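Local coordinates for WYL1 (Ruminococcus sp., PDB 6OAW), which probably modulates the RNA-guided activity of a type VI-D CRISPR-Cas system, as an accessory protein that carries a WYL domain, at residues I221-Y226 with L239-D244; W93-I98 with S112-K117; S34-D39 with V53-F58; V319-K324 with N358-D363. All blocks are in the same frame, centred on the assembly; numbering follows the deposited sequence.

Overall arrangement
The four contacts lie apart in an extended chain and follow one another in series, in the order interaction 3, interaction 2, interaction 1, interaction 4. Interaction 3 pairs helices 30-44 and 55-71, and interaction 2 joins the next helix, 92-96, to helix 104-122; their centres are about 30 Å apart. Interaction 1 is a hairpin in the antiparallel sheet, on the other side of the chain's centre from interaction 3. Interaction 4 lies in the C-terminal part, its centre about 49 Å from that of interaction 2, yet both touch the second subunit. The second subunit is thus met at distant places along the chain, with the sheet of the probable WYL domain between them in sequence.

Interaction 1: residues I221-Y226 with L239-D244; sequences IRLIPY and LVCLSD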
loop_
_atom_site.group_PDB
_atom_site.type_symbol
_atom_site.label_atom_id
_atom_site.label_comp_id
_atom_site.label_asym_id
_atom_site.label_seq_id
_atom_site.Cartn_x
_atom_site.Cartn_y
_atom_site.Cartn_z
ATOM N N ILE B 221 4.953 34.213 1.311
ATOM C CA ILE B 221 6.400 34.014 1.621
ATOM C C ILE B 221 7.168 33.883 0.303
ATOM O O ILE B 221 6.524 33.791 -0.765
ATOM C CB ILE B 221 6.606 32.798 2.539
ATOM C CG1 ILE B 221 6.225 31.479 1.867
ATOM C CG2 ILE B 221 5.847 32.988 3.838
ATOM C CD1 ILE B 221 6.631 30.250 2.667
ATOM N N ARG B 222 8.497 33.892 0.392
ATOM C CA ARG B 222 9.421 33.696 -0.750
ATOM C C ARG B 222 10.106 32.341 -0.575
ATOM O O ARG B 222 10.603 32.062 0.535
ATOM C CB ARG B 222 10.402 34.862 -0.833
ATOM C CG ARG B 222 9.726 36.187 -1.159
ATOM C CD ARG B 222 10.720 37.305 -1.383
ATOM N NE ARG B 222 11.329 37.665 -0.116
ATOM C CZ ARG B 222 12.530 38.224 0.022
ATOM N NH1 ARG B 222 13.288 38.476 -1.034
ATOM N NH2 ARG B 222 12.981 38.514 1.229
ATOM N N LEU B 223 10.062 31.511 -1.623
ATOM C CA LEU B 223 10.684 30.167 -1.651
ATOM C C LEU B 223 11.757 30.133 -2.727
ATOM O O LEU B 223 11.509 30.641 -3.821
ATOM C CB LEU B 223 9.633 29.117 -1.988
ATOM C CG LEU B 223 8.451 29.026 -1.033
ATOM C CD1 LEU B 223 7.465 27.997 -1.551
ATOM C CD2 LEU B 223 8.911 28.671 0.373
ATOM N N ILE B 224 12.881 29.492 -2.416
ATOM C CA ILE B 224 13.896 29.028 -3.401
ATOM C C ILE B 224 13.821 27.507 -3.392
ATOM O O ILE B 224 14.381 26.876 -2.499
ATOM C CB ILE B 224 15.306 29.555 -3.068
ATOM C CG1 ILE B 224 15.320 31.072 -2.840
ATOM C CG2 ILE B 224 16.272 29.140 -4.176
ATOM C CD1 ILE B 224 16.628 31.610 -2.310
ATOM N N PRO B 225 13.051 26.884 -4.310
ATOM C CA PRO B 225 12.848 25.438 -4.297
ATOM C C PRO B 225 14.167 24.677 -4.441
ATOM O O PRO B 225 15.021 25.149 -5.150
ATOM C CB PRO B 225 11.982 25.170 -5.537
ATOM C CG PRO B 225 11.309 26.496 -5.807
ATOM C CD PRO B 225 12.343 27.533 -5.423
ATOM N N TYR B 226 14.292 23.524 -3.790
ATOM C CA TYR B 226 15.455 22.617 -3.951
ATOM C C TYR B 226 14.998 21.279 -4.551
ATOM O O TYR B 226 15.428 20.915 -5.637
ATOM C CB TYR B 226 16.199 22.441 -2.627
ATOM C CG TYR B 226 17.486 21.694 -2.818
ATOM C CD1 TYR B 226 18.655 22.336 -3.192
ATOM C CD2 TYR B 226 17.495 20.317 -2.725
ATOM C CE1 TYR B 226 19.819 21.623 -3.430
ATOM C CE2 TYR B 226 18.650 19.588 -2.942
ATOM C CZ TYR B 226 19.809 20.245 -3.309
ATOM O OH TYR B 226 20.926 19.508 -3.496
ATOM N N LEU B 239 8.098 20.049 -0.205
ATOM C CA LEU B 239 9.096 20.875 -0.923
ATOM C C LEU B 239 10.216 21.220 0.055
ATOM O O LEU B 239 9.973 22.012 0.979
ATOM C CB LEU B 239 8.458 22.150 -1.467
ATOM C CG LEU B 239 9.452 23.111 -2.106
ATOM C CD1 LEU B 239 10.227 22.436 -3.223
ATOM C CD2 LEU B 239 8.743 24.342 -2.638
ATOM N N VAL B 240 11.386 20.619 -0.119
ATOM C CA VAL B 240 12.614 21.069 0.584
ATOM C C VAL B 240 13.145 22.282 -0.171
ATOM O O VAL B 240 13.232 22.229 -1.390
ATOM C CB VAL B 240 13.661 19.952 0.729
ATOM C CG1 VAL B 240 14.901 20.466 1.436
ATOM C CG2 VAL B 240 13.103 18.754 1.476
ATOM N N CYS B 241 13.411 23.376 0.530
ATOM C CA CYS B 241 13.690 24.691 -0.107
ATOM C C CYS B 241 14.418 25.619 0.865
ATOM O O CYS B 241 14.584 25.238 2.020
ATOM C CB CYS B 241 12.382 25.337 -0.536
ATOM S SG CYS B 241 11.280 25.646 0.864
ATOM N N LEU B 242 14.791 26.814 0.409
ATOM C CA LEU B 242 15.067 27.954 1.322
ATOM C C LEU B 242 13.813 28.825 1.364
ATOM O O LEU B 242 13.176 28.971 0.299
ATOM C CB LEU B 242 16.279 28.763 0.861
ATOM C CG LEU B 242 17.514 27.951 0.476
ATOM C CD1 LEU B 242 18.718 28.864 0.321
ATOM C CD2 LEU B 242 17.808 26.858 1.497
ATOM N N SER B 243 13.468 29.332 2.550
ATOM C CA SER B 243 12.283 30.194 2.774
ATOM C C SER B 243 12.646 31.377 3.678
ATOM O O SER B 243 13.578 31.241 4.495
ATOM C CB SER B 243 11.181 29.395 3.345
ATOM O OG SER B 243 10.131 30.240 3.789
ATOM N N ASP B 244 11.933 32.494 3.515
ATOM C CA ASP B 244 12.118 33.729 4.318
ATOM C C ASP B 244 11.023 33.801 5.391
ATOM O O ASP B 244 10.891 34.843 6.024
ATOM C CB ASP B 244 12.134 34.955 3.401
ATOM C CG ASP B 244 10.753 35.356 2.898
ATOM O OD1 ASP B 244 9.796 34.598 3.159
ATOM O OD2 ASP B 244 10.634 36.443 2.293
#
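Leu223, Ile224 and Pro225 pair with Ser243, Leu242 and Cys241 across two antiparallel strands of a twisted beta hairpin, whose axes come within 4.5 Å at 142° between their N-to-C directions. The hairpin belongs to a curled antiparallel sheet consistent with the Sm-like fold of WYL domains. Ile224 and Leu242 form the hydrogen-bonded pair, Ile224 N to Leu242 O at 2.8 Å and Leu242 N to Ile224 O at 2.9 Å; the pairs before and after it are non-hydrogen-bonded. Tyr226 N continues the ladder to Val240 O.

Past the strand end, Asp244 N bonds to Arg222 O at 3.3 Å, and the Asp244 side chain takes two good bonds from Arg222. Its CG sits between its own backbone N and carbonyl carbon (chi1 76°), which turns the carboxylate back over Arg222. There OD1 accepts Arg222 N at 3.1 Å in a nearly straight bond (173°) from above the carboxylate plane, while OD2 makes a salt bridge with Arg222 NE at 2.8 Å and a weak bond with NH2. Arg222 NH1 has a second anionic partner in Glu275, and Phe206 adds a cation-pi contact. Cutting Asp244 back to an alanine would probably leave Arg222 N without its side-chain acceptor and NE without its carboxylate, though Glu275 would remain.

On one face of the sheet, Leu223, Cys241 and Ser243 touch Tyr257 of strand 253-258, whose hydroxyl is hydrogen-bonded to Ser243 OG. Ile224 and Leu242 occupy the other face. Leu223 splits its branches: CD1 meets Leu239 CD2 at 4.0 Å, and CD2 lies 3.9 Å from Cys241 SG.

Interaction 2: residues W93-I98 with S112-K117; sequences WQIEEI and SYLISK
Leu114, on the long helix 104-122, points at Gln94, Ile95 and Ile98, on and just after the short helix 92-96, a packing of two consecutive helices joined by a loop in the helical N-terminal half of the chain. The backbones stand well apart, with Ile95 CA and Leu114 CA 7.9 Å from each other, so side chains bridge the space.

The apolar contacts run through methyl groups. Ile98 and Leu114 meet tip to tip, CD1 of Ile98 lying 3.7 Å from CD1 of Leu114. The same Leu114 CD1 is 4.2 Å from Ile95 CD1. Ile95 and Ile115 cross at about a right angle, again CD1 to CD1, at 4.1 Å. Around them, Ile110 and Lys111 also touch Ile98, while on helix 151-156 Tyr152 touches Ile95 and Val156 touches Ile115.

One contact sets carbon against a carbonyl: Leu114 CD1 lies 3.7 Å from Gln94 O. Close by, Ile98 N bonds to Ile95 O at 3.1 Å.

Polar side-chain ends of the short helix are bonded to the preceding chain: Trp93 NE1 donates to Leu87 O, and Gln94 NE2 to Phe90 O. Across the dimer, Leu114 packs on Tyr113 of the second subunit, Tyr113 returns the contact on Leu114 of that subunit, and Lys117 meets its Glu97, so this helix pair also builds part of the subunit interface. Within the short helix, the Trp93 ring carries Gln94 CG over the centre of one face, 3.3 Å above the plane.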
loop_
_atom_site.group_PDB
_atom_site.type_symbol
_atom_site.label_atom_id
_atom_site.label_comp_id
_atom_site.label_asym_id
_atom_site.label_seq_id
_atom_site.Cartn_x
_atom_site.Cartn_y
_atom_site.Cartn_z
ATOM N N TRP B 93 2.528 6.867 -22.683
ATOM C CA TRP B 93 3.861 6.800 -22.042
ATOM C C TRP B 93 4.414 5.383 -22.185
ATOM O O TRP B 93 5.654 5.250 -22.260
ATOM C CB TRP B 93 3.854 7.271 -20.584
ATOM C CG TRP B 93 3.192 6.347 -19.616
ATOM C CD1 TRP B 93 1.885 6.391 -19.219
ATOM C CD2 TRP B 93 3.816 5.319 -18.825
ATOM N NE1 TRP B 93 1.643 5.418 -18.290
ATOM C CE2 TRP B 93 2.809 4.754 -18.016
ATOM C CE3 TRP B 93 5.127 4.828 -18.702
ATOM C CZ2 TRP B 93 3.071 3.715 -17.122
ATOM C CZ3 TRP B 93 5.386 3.786 -17.832
ATOM C CH2 TRP B 93 4.367 3.234 -17.053
ATOM N N GLN B 94 3.548 4.369 -22.140
ATOM C CA GLN B 94 3.996 2.955 -22.118
ATOM C C GLN B 94 4.489 2.591 -23.514
ATOM O O GLN B 94 5.433 1.827 -23.592
ATOM C CB GLN B 94 2.913 1.996 -21.633
ATOM C CG GLN B 94 2.466 2.320 -20.232
ATOM C CD GLN B 94 1.512 1.302 -19.694
ATOM O OE1 GLN B 94 1.878 0.144 -19.518
ATOM N NE2 GLN B 94 0.308 1.754 -19.361
ATOM N N ILE B 95 3.936 3.205 -24.558
ATOM C CA ILE B 95 4.428 3.039 -25.954
ATOM C C ILE B 95 5.758 3.781 -26.086
ATOM O O ILE B 95 6.706 3.168 -26.568
ATOM C CB ILE B 95 3.393 3.505 -26.986
ATOM C CG1 ILE B 95 2.095 2.712 -26.831
ATOM C CG2 ILE B 95 3.947 3.438 -28.401
ATOM C CD1 ILE B 95 2.241 1.208 -26.930
ATOM N N GLU B 96 5.843 5.021 -25.619
ATOM C CA GLU B 96 7.063 5.861 -25.742
ATOM C C GLU B 96 8.222 5.299 -24.904
ATOM O O GLU B 96 9.370 5.562 -25.256
ATOM C CB GLU B 96 6.705 7.304 -25.422
ATOM C CG GLU B 96 5.917 7.924 -26.573
ATOM C CD GLU B 96 5.238 9.238 -26.297
ATOM O OE1 GLU B 96 5.231 9.664 -25.116
ATOM O OE2 GLU B 96 4.716 9.820 -27.263
ATOM N N GLU B 97 7.939 4.526 -23.861
ATOM C CA GLU B 97 8.960 3.908 -22.994
ATOM C C GLU B 97 9.684 2.782 -23.747
ATOM O O GLU B 97 10.773 2.426 -23.354
ATOM C CB GLU B 97 8.282 3.360 -21.734
ATOM C CG GLU B 97 9.235 2.755 -20.736
ATOM C CD GLU B 97 8.541 2.234 -19.486
ATOM O OE1 GLU B 97 7.593 1.446 -19.615
ATOM O OE2 GLU B 97 8.948 2.626 -18.384
ATOM N N ILE B 98 9.088 2.200 -24.780
ATOM C CA ILE B 98 9.729 1.089 -25.537
ATOM C C ILE B 98 11.136 1.528 -25.993
ATOM O O ILE B 98 11.291 2.604 -26.584
ATOM C CB ILE B 98 8.843 0.652 -26.703
ATOM C CG1 ILE B 98 7.506 0.107 -26.201
ATOM C CG2 ILE B 98 9.588 -0.356 -27.595
ATOM C CD1 ILE B 98 6.498 -0.128 -27.323
ATOM N N SER B 112 2.118 -4.105 -30.279
ATOM C CA SER B 112 0.968 -5.049 -30.316
ATOM C C SER B 112 0.935 -5.905 -29.041
ATOM O O SER B 112 -0.159 -6.143 -28.535
ATOM C CB SER B 112 0.983 -5.923 -31.542
ATOM O OG SER B 112 1.035 -5.120 -32.691
ATOM N N TYR B 113 2.080 -6.400 -28.574
ATOM C CA TYR B 113 2.159 -7.201 -27.328
ATOM C C TYR B 113 1.606 -6.377 -26.159
ATOM O O TYR B 113 0.878 -6.955 -25.338
ATOM C CB TYR B 113 3.591 -7.670 -27.032
ATOM C CG TYR B 113 3.846 -8.051 -25.590
ATOM C CD1 TYR B 113 3.519 -9.318 -25.117
ATOM C CD2 TYR B 113 4.385 -7.155 -24.680
ATOM C CE1 TYR B 113 3.741 -9.693 -23.801
ATOM C CE2 TYR B 113 4.599 -7.510 -23.354
ATOM C CZ TYR B 113 4.299 -8.793 -22.914
ATOM O OH TYR B 113 4.451 -9.144 -21.590
ATOM N N LEU B 114 1.972 -5.092 -26.056
ATOM C CA LEU B 114 1.509 -4.201 -24.955
ATOM C C LEU B 114 -0.003 -3.914 -25.083
ATOM O O LEU B 114 -0.727 -3.947 -24.068
ATOM C CB LEU B 114 2.290 -2.881 -24.975
ATOM C CG LEU B 114 3.673 -2.896 -24.330
ATOM C CD1 LEU B 114 4.404 -1.592 -24.610
ATOM C CD2 LEU B 114 3.584 -3.104 -22.826
ATOM N N ILE B 115 -0.464 -3.510 -26.255
ATOM C CA ILE B 115 -1.904 -3.191 -26.484
ATOM C C ILE B 115 -2.720 -4.415 -26.059
ATOM O O ILE B 115 -3.608 -4.247 -25.229
ATOM C CB ILE B 115 -2.175 -2.791 -27.946
ATOM C CG1 ILE B 115 -1.440 -1.503 -28.329
ATOM C CG2 ILE B 115 -3.661 -2.681 -28.214
ATOM C CD1 ILE B 115 -1.436 -0.472 -27.243
ATOM N N SER B 116 -2.375 -5.609 -26.542
ATOM C CA SER B 116 -3.135 -6.850 -26.259
ATOM C C SER B 116 -3.156 -7.164 -24.759
ATOM O O SER B 116 -4.182 -7.660 -24.303
ATOM C CB SER B 116 -2.626 -8.030 -27.034
ATOM O OG SER B 116 -3.094 -9.239 -26.445
ATOM N N LYS B 117 -2.060 -6.953 -24.029
ATOM C CA LYS B 117 -1.968 -7.339 -22.594
ATOM C C LYS B 117 -2.710 -6.283 -21.760
ATOM O O LYS B 117 -3.341 -6.662 -20.742
ATOM C CB LYS B 117 -0.497 -7.564 -22.217
ATOM C CG LYS B 117 -0.117 -7.436 -20.747
ATOM C CD LYS B 117 1.280 -8.034 -20.425
#

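Interaction 3: residues S34-D39 with V53-F58; sequences SVIIKD and VSMSSF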
loop_
_atom_site.group_PDB
_atom_site.type_symbol
_atom_site.label_atom_id
_atom_site.label_comp_id
_atom_site.label_asym_id
_atom_site.label_seq_id
_atom_site.Cartn_x
_atom_site.Cartn_y
_atom_site.Cartn_z
ATOM N N SER B 34 -14.292 4.668 -2.211
ATOM C CA SER B 34 -14.056 5.101 -0.821
ATOM C C SER B 34 -12.672 5.785 -0.734
ATOM O O SER B 34 -12.550 6.756 0.014
ATOM C CB SER B 34 -14.196 3.946 0.113
ATOM O OG SER B 34 -13.073 3.139 -0.036
ATOM N N VAL B 35 -11.674 5.348 -1.502
ATOM C CA VAL B 35 -10.372 6.082 -1.599
ATOM C C VAL B 35 -10.601 7.488 -2.176
ATOM O O VAL B 35 -10.079 8.466 -1.610
ATOM C CB VAL B 35 -9.306 5.310 -2.390
ATOM C CG1 VAL B 35 -8.066 6.173 -2.636
ATOM C CG2 VAL B 35 -8.902 4.027 -1.678
ATOM N N ILE B 36 -11.391 7.617 -3.227
ATOM C CA ILE B 36 -11.642 8.928 -3.905
ATOM C C ILE B 36 -12.426 9.882 -2.978
ATOM O O ILE B 36 -12.015 11.024 -2.878
ATOM C CB ILE B 36 -12.320 8.687 -5.253
ATOM C CG1 ILE B 36 -11.341 8.036 -6.226
ATOM C CG2 ILE B 36 -12.920 9.955 -5.832
ATOM C CD1 ILE B 36 -12.022 7.399 -7.406
ATOM N N ILE B 37 -13.498 9.424 -2.332
ATOM C CA ILE B 37 -14.278 10.146 -1.279
ATOM C C ILE B 37 -13.343 10.670 -0.175
ATOM O O ILE B 37 -13.411 11.875 0.139
ATOM C CB ILE B 37 -15.409 9.226 -0.745
ATOM C CG1 ILE B 37 -16.602 9.248 -1.697
ATOM C CG2 ILE B 37 -15.847 9.566 0.669
ATOM C CD1 ILE B 37 -17.324 10.585 -1.714
ATOM N N LYS B 38 -12.523 9.798 0.414
ATOM C CA LYS B 38 -11.538 10.186 1.462
ATOM C C LYS B 38 -10.636 11.282 0.879
ATOM O O LYS B 38 -10.548 12.372 1.508
ATOM C CB LYS B 38 -10.719 8.994 1.979
ATOM C CG LYS B 38 -11.503 7.918 2.723
ATOM N N ASP B 39 -10.011 11.052 -0.282
ATOM C CA ASP B 39 -9.002 12.009 -0.804
ATOM C C ASP B 39 -9.703 13.353 -1.042
ATOM O O ASP B 39 -9.110 14.376 -0.728
ATOM C CB ASP B 39 -8.305 11.546 -2.079
ATOM C CG ASP B 39 -7.451 10.298 -1.929
ATOM O OD1 ASP B 39 -7.219 9.889 -0.787
ATOM O OD2 ASP B 39 -7.048 9.729 -2.990
ATOM N N VAL B 53 -15.506 21.099 -3.395
ATOM C CA VAL B 53 -15.285 20.837 -4.853
ATOM C C VAL B 53 -16.252 19.726 -5.249
ATOM O O VAL B 53 -16.437 18.809 -4.448
ATOM C CB VAL B 53 -13.820 20.468 -5.171
ATOM C CG1 VAL B 53 -13.418 19.110 -4.620
ATOM C CG2 VAL B 53 -13.528 20.507 -6.660
ATOM N N SER B 54 -16.889 19.824 -6.407
ATOM C CA SER B 54 -17.761 18.747 -6.922
ATOM C C SER B 54 -16.899 17.521 -7.229
ATOM O O SER B 54 -15.698 17.645 -7.497
ATOM C CB SER B 54 -18.505 19.208 -8.131
ATOM O OG SER B 54 -17.616 19.331 -9.243
HETATM N N MSE B 55 -17.542 16.348 -7.174
HETATM C CA MSE B 55 -16.930 15.081 -7.521
HETATM C C MSE B 55 -16.402 15.150 -8.971
HETATM O O MSE B 55 -15.338 14.595 -9.238
HETATM C CB MSE B 55 -17.955 13.952 -7.321
HETATM C CG MSE B 55 -17.482 12.569 -7.762
HETATM SE SE MSE B 55 -15.802 12.063 -6.836
HETATM C CE MSE B 55 -16.448 11.397 -5.116
ATOM N N SER B 56 -17.133 15.784 -9.881
ATOM C CA SER B 56 -16.768 15.907 -11.310
ATOM C C SER B 56 -15.434 16.660 -11.422
ATOM O O SER B 56 -14.530 16.203 -12.146
ATOM C CB SER B 56 -17.871 16.575 -12.114
ATOM O OG SER B 56 -18.995 15.709 -12.268
ATOM N N SER B 57 -15.319 17.785 -10.733
ATOM C CA SER B 57 -14.112 18.644 -10.742
ATOM C C SER B 57 -12.932 17.833 -10.188
ATOM O O SER B 57 -11.851 17.865 -10.786
ATOM C CB SER B 57 -14.369 19.923 -9.961
ATOM O OG SER B 57 -13.161 20.456 -9.430
ATOM N N PHE B 58 -13.144 17.104 -9.095
ATOM C CA PHE B 58 -12.077 16.326 -8.437
ATOM C C PHE B 58 -11.624 15.214 -9.409
ATOM O O PHE B 58 -10.415 15.045 -9.609
ATOM C CB PHE B 58 -12.545 15.845 -7.065
ATOM C CG PHE B 58 -11.441 15.241 -6.246
ATOM C CD1 PHE B 58 -10.494 16.044 -5.649
ATOM C CD2 PHE B 58 -11.313 13.870 -6.118
ATOM C CE1 PHE B 58 -9.436 15.499 -4.933
ATOM C CE2 PHE B 58 -10.265 13.324 -5.396
ATOM C CZ PHE B 58 -9.340 14.143 -4.783
#
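Met55, a selenomethionine in the crystal, crosses Ile36 and Ile37 at about a right angle to each. Its SE lies 3.7 Å from Ile36 CG2, and its terminal CE meets Ile37 CD1 at 3.6 Å. The chain leaves with CG anti to the backbone N (chi1 175°) and then bends at its next two torsions, which carries SE and CE across to the facing helix. One turn further on, Phe58 brings the far end of its ring to the backbone of that helix: CZ is 3.8 Å from Asp39 C, and CE2 is 3.8 Å from Ile36 O. Phe58 CD2 is also 4.2 Å from Ile36 CG2.

Helices 30-44 and 55-71 follow strand 23-28, an order consistent with a ribbon-helix-helix motif, and this contact joins the two helices of that unit near the start of the second. Ser54 marks that start as N-cap, its OG accepting Ser57 N at 3.1 Å, so the turn bearing Met55 and Phe58 is fixed at its head.

Further out, the Asp39 carboxylate points to other helices, where OD2 takes a hydrogen bond from Tyr172 OH and a salt bridge from Arg180. Tyr169 and Tyr172 pack on Ile36, Val133 on Met55, and Phe43 and Ile184 on Phe58. Beyond the contact, Ser34 touches Asn335 of the second subunit.

Interaction 4: residues V319-K324 with N358-D363; sequences VEMFRK and NKFGKD. Unlike the reference sequence in segment 319-324: Arg323 (reference Gly).
The Phe360 ring takes the methyl end of Met321, a selenomethionine in the crystal, squarely over one face: CE stands 3.7 Å from the ring centroid and only 8° off the normal, a CH-pi contact. Phe322 N comes to the ring edge, near its plane, 4.1 Å from Phe360 CZ. Phe357 meets the same ring edge-to-face. Met321 SE sits obliquely, 4.6 Å from the centroid, a Met-aromatic contact. A bend at the last torsion of Met321 (chi3 61°) folds CE over the ring, while its CB touches Phe360 CE2 at 3.6 Å.

Helix 316-324 is thereby joined to the loop between helix 350-357 and strand 364-368. Asp363 N bonds to Phe360 O at 3.0 Å, and Asp363 OD1 to Thr315 OG1, which ties the loop to the residues just before the helix. Lys359 packs on Asn358 of the second subunit. With an alanine in place of Phe360, a gap is likely to open against CE and CB of Met321, and its methyl end to lose the face it rests on.

Across this contact the attraction is mainly dispersion, with the methyl hydrogens of Met321 set against the pi cloud, so it depends on fit more than on charge.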
loop_
_atom_site.group_PDB
_atom_site.type_symbol
_atom_site.label_atom_id
_atom_site.label_comp_id
_atom_site.label_asym_id
_atom_site.label_seq_id
_atom_site.Cartn_x
_atom_site.Cartn_y
_atom_site.Cartn_z
ATOM N N VAL B 319 13.816 -1.754 24.844
ATOM C CA VAL B 319 14.941 -1.836 23.869
ATOM C C VAL B 319 14.534 -2.814 22.765
ATOM O O VAL B 319 14.797 -2.500 21.597
ATOM C CB VAL B 319 16.260 -2.252 24.545
ATOM C CG1 VAL B 319 17.331 -2.645 23.528
ATOM C CG2 VAL B 319 16.768 -1.146 25.460
ATOM N N GLU B 320 13.881 -3.921 23.129
ATOM C CA GLU B 320 13.386 -4.922 22.138
ATOM C C GLU B 320 12.339 -4.239 21.248
ATOM O O GLU B 320 12.383 -4.464 20.018
ATOM C CB GLU B 320 12.876 -6.204 22.807
ATOM C CG GLU B 320 12.555 -7.316 21.824
HETATM N N MSE B 321 11.483 -3.378 21.815
HETATM C CA MSE B 321 10.401 -2.709 21.029
HETATM C C MSE B 321 11.074 -1.686 20.106
HETATM O O MSE B 321 10.677 -1.534 18.930
HETATM C CB MSE B 321 9.372 -2.061 21.958
HETATM C CG MSE B 321 8.457 -3.057 22.663
HETATM SE SE MSE B 321 7.380 -2.192 24.094
HETATM C CE MSE B 321 6.302 -0.851 23.150
ATOM N N PHE B 322 12.088 -1.009 20.636
ATOM C CA PHE B 322 12.878 0.006 19.892
ATOM C C PHE B 322 13.508 -0.659 18.662
ATOM O O PHE B 322 13.476 -0.058 17.574
ATOM C CB PHE B 322 13.906 0.655 20.819
ATOM C CG PHE B 322 14.682 1.769 20.172
ATOM C CD1 PHE B 322 15.828 1.492 19.454
ATOM C CD2 PHE B 322 14.259 3.086 20.288
ATOM C CE1 PHE B 322 16.556 2.514 18.857
ATOM C CE2 PHE B 322 14.991 4.102 19.704
ATOM C CZ PHE B 322 16.119 3.813 18.959
ATOM N N ARG B 323 14.066 -1.853 18.838
ATOM C CA ARG B 323 14.739 -2.613 17.754
ATOM C C ARG B 323 13.719 -2.936 16.645
ATOM O O ARG B 323 14.110 -2.874 15.458
ATOM C CB ARG B 323 15.418 -3.878 18.307
ATOM C CG ARG B 323 16.106 -4.752 17.251
ATOM N N LYS B 324 12.479 -3.281 17.000
ATOM C CA LYS B 324 11.468 -3.842 16.050
ATOM C C LYS B 324 10.646 -2.719 15.404
ATOM O O LYS B 324 10.234 -2.899 14.266
ATOM C CB LYS B 324 10.488 -4.813 16.735
ATOM C CG LYS B 324 11.004 -6.214 17.053
ATOM N N ASN B 358 5.050 7.543 23.071
ATOM C CA ASN B 358 3.683 7.666 23.639
ATOM C C ASN B 358 3.004 6.289 23.751
ATOM O O ASN B 358 2.129 6.172 24.617
ATOM C CB ASN B 358 2.809 8.669 22.885
ATOM C CG ASN B 358 2.588 8.345 21.423
ATOM O OD1 ASN B 358 2.949 7.258 20.972
ATOM N ND2 ASN B 358 1.965 9.277 20.714
ATOM N N LYS B 359 3.391 5.281 22.951
ATOM C CA LYS B 359 2.808 3.919 23.036
ATOM C C LYS B 359 3.639 2.979 23.914
ATOM O O LYS B 359 3.296 1.829 24.007
ATOM C CB LYS B 359 2.639 3.314 21.648
ATOM C CG LYS B 359 3.920 3.244 20.821
ATOM C CD LYS B 359 3.761 2.578 19.520
ATOM C CE LYS B 359 4.981 2.768 18.663
ATOM N NZ LYS B 359 5.251 4.206 18.462
ATOM N N PHE B 360 4.683 3.424 24.595
ATOM C CA PHE B 360 5.601 2.496 25.311
ATOM C C PHE B 360 5.213 2.322 26.776
ATOM O O PHE B 360 5.708 1.391 27.365
ATOM C CB PHE B 360 7.031 3.010 25.223
ATOM C CG PHE B 360 7.804 2.534 24.029
ATOM C CD1 PHE B 360 7.434 2.902 22.742
ATOM C CD2 PHE B 360 8.939 1.758 24.195
ATOM C CE1 PHE B 360 8.184 2.484 21.652
ATOM C CE2 PHE B 360 9.656 1.316 23.100
ATOM C CZ PHE B 360 9.282 1.683 21.831
ATOM N N GLY B 361 4.419 3.229 27.353
ATOM C CA GLY B 361 4.114 3.231 28.788
ATOM C C GLY B 361 5.373 3.095 29.621
ATOM O O GLY B 361 6.296 3.857 29.386
ATOM N N LYS B 362 5.397 2.127 30.539
ATOM C CA LYS B 362 6.500 1.941 31.499
ATOM C C LYS B 362 7.797 1.505 30.804
ATOM O O LYS B 362 8.832 1.574 31.472
ATOM C CB LYS B 362 6.092 0.922 32.555
ATOM C CG LYS B 362 6.107 -0.530 32.094
ATOM C CD LYS B 362 6.060 -1.495 33.262
ATOM C CE LYS B 362 6.239 -2.937 32.813
ATOM N N ASP B 363 7.762 1.019 29.560
ATOM C CA ASP B 363 8.955 0.454 28.857
ATOM C C ASP B 363 9.731 1.571 28.138
ATOM O O ASP B 363 10.847 1.320 27.683
ATOM C CB ASP B 363 8.516 -0.639 27.887
ATOM C CG ASP B 363 7.951 -1.827 28.630
ATOM O OD1 ASP B 363 8.660 -2.326 29.504
ATOM O OD2 ASP B 363 6.805 -2.224 28.328
#